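Long-range contact in endoglucanase E-5 (Thermobifida fusca, PDB 2CKS), which hydrolyses internal beta-1,4-glucosidic linkages of cellulose, lichenin and cereal beta-D-glucans through its family 5 catalytic domain: residues L178-I189 against Y214-F225. Numbering follows the deposited sequence.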
loop_
_atom_site.group_PDB
_atom_site.type_symbol
_atom_site.label_atom_id
_atom_site.label_comp_id
_atom_site.label_asym_id
_atom_site.label_seq_id
_atom_site.Cartn_x
_atom_site.Cartn_y
_atom_site.Cartn_z
ATOM N N LEU A 178 -6.490 10.921 -5.279
ATOM C CA LEU A 178 -6.665 12.225 -4.640
ATOM C C LEU A 178 -7.778 13.021 -5.326
ATOM O O LEU A 178 -7.756 14.255 -5.344
ATOM C CB LEU A 178 -5.348 13.018 -4.610
ATOM C CG LEU A 178 -4.210 12.404 -3.779
ATOM C CD1 LEU A 178 -2.874 12.998 -4.181
ATOM C CD2 LEU A 178 -4.451 12.597 -2.297
ATOM N N GLY A 179 -8.751 12.307 -5.888
ATOM C CA GLY A 179 -9.855 12.925 -6.597
ATOM C C GLY A 179 -9.609 13.231 -8.063
ATOM O O GLY A 179 -10.547 13.592 -8.755
ATOM N N VAL A 180 -8.380 13.082 -8.551
ATOM C CA VAL A 180 -8.044 13.523 -9.913
ATOM C C VAL A 180 -8.895 12.820 -10.984
ATOM O O VAL A 180 -9.362 13.455 -11.932
ATOM C CB VAL A 180 -6.537 13.340 -10.217
ATOM C CG1 VAL A 180 -6.224 13.666 -11.678
ATOM C CG2 VAL A 180 -5.692 14.203 -9.294
ATOM N N SER A 181 -9.107 11.521 -10.819
ATOM C CA SER A 181 -9.841 10.730 -11.803
ATOM C C SER A 181 -11.340 11.042 -11.823
ATOM O O SER A 181 -12.035 10.677 -12.776
ATOM C CB SER A 181 -9.631 9.240 -11.547
ATOM O OG SER A 181 -10.441 8.792 -10.481
ATOM N N GLU A 182 -11.830 11.718 -10.784
ATOM C CA GLU A 182 -13.249 12.097 -10.694
ATOM C C GLU A 182 -13.421 13.622 -10.731
ATOM O O GLU A 182 -14.382 14.167 -10.179
ATOM C CB GLU A 182 -13.889 11.459 -9.448
ATOM C CG GLU A 182 -14.015 9.939 -9.585
ATOM C CD GLU A 182 -14.649 9.240 -8.390
ATOM O OE1 GLU A 182 -14.990 9.919 -7.398
ATOM O OE2 GLU A 182 -14.805 7.989 -8.455
ATOM N N GLY A 183 -12.476 14.301 -11.382
ATOM C CA GLY A 183 -12.547 15.734 -11.627
ATOM C C GLY A 183 -12.266 16.666 -10.463
ATOM O O GLY A 183 -12.660 17.832 -10.493
ATOM N N SER A 184 -11.578 16.168 -9.438
ATOM C CA SER A 184 -11.246 16.958 -8.254
ATOM C C SER A 184 -9.744 16.909 -7.968
ATOM O O SER A 184 -8.941 16.710 -8.877
ATOM C CB SER A 184 -12.057 16.474 -7.046
ATOM O OG SER A 184 -11.983 17.416 -5.985
ATOM N N GLY A 185 -9.358 17.107 -6.713
ATOM C CA GLY A 185 -7.953 17.128 -6.346
ATOM C C GLY A 185 -7.755 17.128 -4.844
ATOM O O GLY A 185 -8.726 17.097 -4.095
ATOM N N PRO A 186 -6.504 17.155 -4.397
ATOM C CA PRO A 186 -6.202 17.062 -2.962
ATOM C C PRO A 186 -6.663 18.243 -2.109
ATOM O O PRO A 186 -6.775 18.095 -0.897
ATOM C CB PRO A 186 -4.675 16.933 -2.925
ATOM C CG PRO A 186 -4.199 17.435 -4.245
ATOM C CD PRO A 186 -5.285 17.217 -5.223
ATOM N N ALA A 187 -6.940 19.392 -2.715
ATOM C CA ALA A 187 -7.443 20.528 -1.946
ATOM C C ALA A 187 -8.742 20.183 -1.212
ATOM O O ALA A 187 -9.006 20.693 -0.133
ATOM C CB ALA A 187 -7.646 21.739 -2.842
ATOM N N GLU A 188 -9.548 19.304 -1.803
ATOM C CA GLU A 188 -10.788 18.852 -1.185
ATOM C C GLU A 188 -10.535 18.187 0.167
ATOM O O GLU A 188 -11.273 18.397 1.122
ATOM C CB GLU A 188 -11.473 17.875 -2.125
ATOM C CG GLU A 188 -12.789 17.332 -1.642
ATOM C CD GLU A 188 -13.577 16.693 -2.761
ATOM O OE1 GLU A 188 -12.963 16.000 -3.618
ATOM O OE2 GLU A 188 -14.808 16.888 -2.775
ATOM N N ILE A 189 -9.476 17.386 0.236
ATOM C CA ILE A 189 -9.091 16.718 1.480
ATOM C C ILE A 189 -8.605 17.725 2.516
ATOM O O ILE A 189 -8.992 17.674 3.682
ATOM C CB ILE A 189 -7.984 15.664 1.201
ATOM C CG1 ILE A 189 -8.518 14.563 0.282
ATOM C CG2 ILE A 189 -7.431 15.080 2.514
ATOM C CD1 ILE A 189 -7.412 13.765 -0.434
ATOM N N TYR A 214 -1.638 14.084 -12.807
ATOM C CA TYR A 214 -1.526 13.205 -11.644
ATOM C C TYR A 214 -0.253 13.515 -10.848
ATOM O O TYR A 214 -0.286 13.574 -9.618
ATOM C CB TYR A 214 -1.564 11.734 -12.082
ATOM C CG TYR A 214 -2.946 11.259 -12.450
ATOM C CD1 TYR A 214 -3.681 10.445 -11.595
ATOM C CD2 TYR A 214 -3.516 11.617 -13.659
ATOM C CE1 TYR A 214 -4.966 10.008 -11.947
ATOM C CE2 TYR A 214 -4.785 11.183 -14.020
ATOM C CZ TYR A 214 -5.504 10.386 -13.158
ATOM O OH TYR A 214 -6.764 9.966 -13.526
ATOM N N LEU A 215 0.858 13.721 -11.547
ATOM C CA LEU A 215 2.122 14.094 -10.912
ATOM C C LEU A 215 1.976 15.414 -10.147
ATOM O O LEU A 215 2.420 15.534 -9.012
ATOM C CB LEU A 215 3.240 14.183 -11.966
ATOM C CG LEU A 215 4.660 14.466 -11.478
ATOM C CD1 LEU A 215 5.216 13.260 -10.760
ATOM C CD2 LEU A 215 5.557 14.844 -12.653
ATOM N N ASN A 216 1.342 16.394 -10.775
ATOM C CA ASN A 216 1.077 17.678 -10.126
ATOM C C ASN A 216 0.229 17.547 -8.859
ATOM O O ASN A 216 0.510 18.203 -7.851
ATOM C CB ASN A 216 0.403 18.655 -11.101
ATOM C CG ASN A 216 1.356 19.169 -12.181
ATOM O OD1 ASN A 216 2.562 19.070 -12.053
ATOM N ND2 ASN A 216 0.799 19.720 -13.249
ATOM N N ALA A 217 -0.795 16.698 -8.908
ATOM C CA ALA A 217 -1.667 16.477 -7.756
ATOM C C ALA A 217 -0.908 15.859 -6.593
ATOM O O ALA A 217 -1.171 16.185 -5.443
ATOM C CB ALA A 217 -2.855 15.606 -8.141
ATOM N N LEU A 218 0.023 14.959 -6.885
ATOM C CA LEU A 218 0.844 14.357 -5.843
ATOM C C LEU A 218 1.747 15.403 -5.176
ATOM O O LEU A 218 1.868 15.437 -3.954
ATOM C CB LEU A 218 1.667 13.208 -6.422
ATOM C CG LEU A 218 2.590 12.471 -5.456
ATOM C CD1 LEU A 218 1.813 11.918 -4.269
ATOM C CD2 LEU A 218 3.291 11.363 -6.202
ATOM N N ARG A 219 2.369 16.255 -5.986
ATOM C CA ARG A 219 3.165 17.373 -5.475
ATOM C C ARG A 219 2.315 18.289 -4.593
ATOM O O ARG A 219 2.710 18.647 -3.481
ATOM C CB ARG A 219 3.747 18.190 -6.636
ATOM C CG ARG A 219 5.247 18.196 -6.706
ATOM C CD ARG A 219 5.832 19.188 -7.708
ATOM N NE ARG A 219 6.313 18.546 -8.941
ATOM C CZ ARG A 219 5.680 18.544 -10.109
ATOM N NH1 ARG A 219 4.518 19.150 -10.252
ATOM N NH2 ARG A 219 6.214 17.929 -11.160
ATOM N N GLU A 220 1.138 18.646 -5.096
ATOM C CA GLU A 220 0.206 19.507 -4.377
ATOM C C GLU A 220 -0.196 18.906 -3.026
ATOM O O GLU A 220 -0.166 19.578 -2.007
ATOM C CB GLU A 220 -1.036 19.743 -5.239
ATOM C CG GLU A 220 -2.052 20.688 -4.632
ATOM C CD GLU A 220 -3.315 20.832 -5.460
ATOM O OE1 GLU A 220 -3.448 20.154 -6.513
ATOM O OE2 GLU A 220 -4.183 21.636 -5.050
ATOM N N ALA A 221 -0.537 17.624 -3.026
ATOM C CA ALA A 221 -1.004 16.962 -1.818
ATOM C C ALA A 221 0.088 16.949 -0.763
ATOM O O ALA A 221 -0.186 17.143 0.420
ATOM C CB ALA A 221 -1.429 15.539 -2.144
ATOM N N SER A 222 1.325 16.730 -1.200
ATOM C CA SER A 222 2.437 16.573 -0.272
ATOM C C SER A 222 2.754 17.880 0.470
ATOM O O SER A 222 3.388 17.848 1.520
ATOM C CB SER A 222 3.671 16.022 -0.993
ATOM O OG SER A 222 4.257 16.997 -1.827
ATOM N N GLU A 223 2.300 19.020 -0.063
ATOM C CA GLU A 223 2.368 20.299 0.669
ATOM C C GLU A 223 1.405 20.369 1.858
ATOM O O GLU A 223 1.645 21.120 2.797
ATOM C CB GLU A 223 2.018 21.491 -0.229
ATOM C CG GLU A 223 2.853 21.653 -1.477
ATOM C CD GLU A 223 4.305 21.982 -1.196
ATOM O OE1 GLU A 223 4.623 22.641 -0.171
ATOM O OE2 GLU A 223 5.143 21.588 -2.028
ATOM N N LEU A 224 0.305 19.614 1.791
ATOM C CA LEU A 224 -0.852 19.799 2.679
ATOM C C LEU A 224 -1.010 18.732 3.765
ATOM O O LEU A 224 -1.538 19.012 4.832
ATOM C CB LEU A 224 -2.141 19.826 1.848
ATOM C CG LEU A 224 -2.170 20.770 0.636
ATOM C CD1 LEU A 224 -3.308 20.453 -0.302
ATOM C CD2 LEU A 224 -2.250 22.204 1.101
ATOM N N PHE A 225 -0.595 17.509 3.465
ATOM C CA PHE A 225 -0.806 16.379 4.373
ATOM C C PHE A 225 0.105 15.222 3.966
ATOM O O PHE A 225 0.665 15.250 2.872
ATOM C CB PHE A 225 -2.274 15.934 4.378
ATOM C CG PHE A 225 -2.890 15.816 3.011
ATOM C CD1 PHE A 225 -2.638 14.717 2.204
ATOM C CD2 PHE A 225 -3.757 16.804 2.539
ATOM C CE1 PHE A 225 -3.219 14.606 0.946
ATOM C CE2 PHE A 225 -4.329 16.704 1.283
ATOM C CZ PHE A 225 -4.072 15.597 0.488
HETATM O O HOH W 1 -6.746 20.341 -5.552
#
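Val-180, Pro-186 and Leu-178 pack against one side of helix 212-224, joining the connection between strands 168-170 and 199-206 of this (beta/alpha)8 barrel, from the loop after helix 173-176 into helix 187-191, to the helix between strands 199-206 and 227-233. The tight part is apolar. Beta-branched Val-180 offers two methyls to two partners: CG1, anti to the backbone N (chi1 174°), sits over the centre of the Tyr-214 ring in a CH-pi contact, 3.6 Å from the centroid, while CG2 presses on Ala-217 CB at an unusually close 3.4 Å. Small alanines let the loop come near: Ala-221 CB meets Leu-178 CD1 and Pro-186 CB, each at 3.6 Å. The compact Pro-186 ring fits among Ala-217, Glu-220 and Ala-221. The flat Phe-225 ring has Ile-189 CG2 over one face, offset toward the rim, and Ala-221 O over the centre of the other. No direct hydrogen bond crosses the contact. The solvent side is looser: the extended Glu-220 side chain crosses the Pro-186 ring at about a right angle, its OE1 3.6 Å from Pro-186 CG. A water bridges the segments, accepting from Ala-187 N at 3.0 Å and donating to Glu-220 OE2 at 2.9 Å.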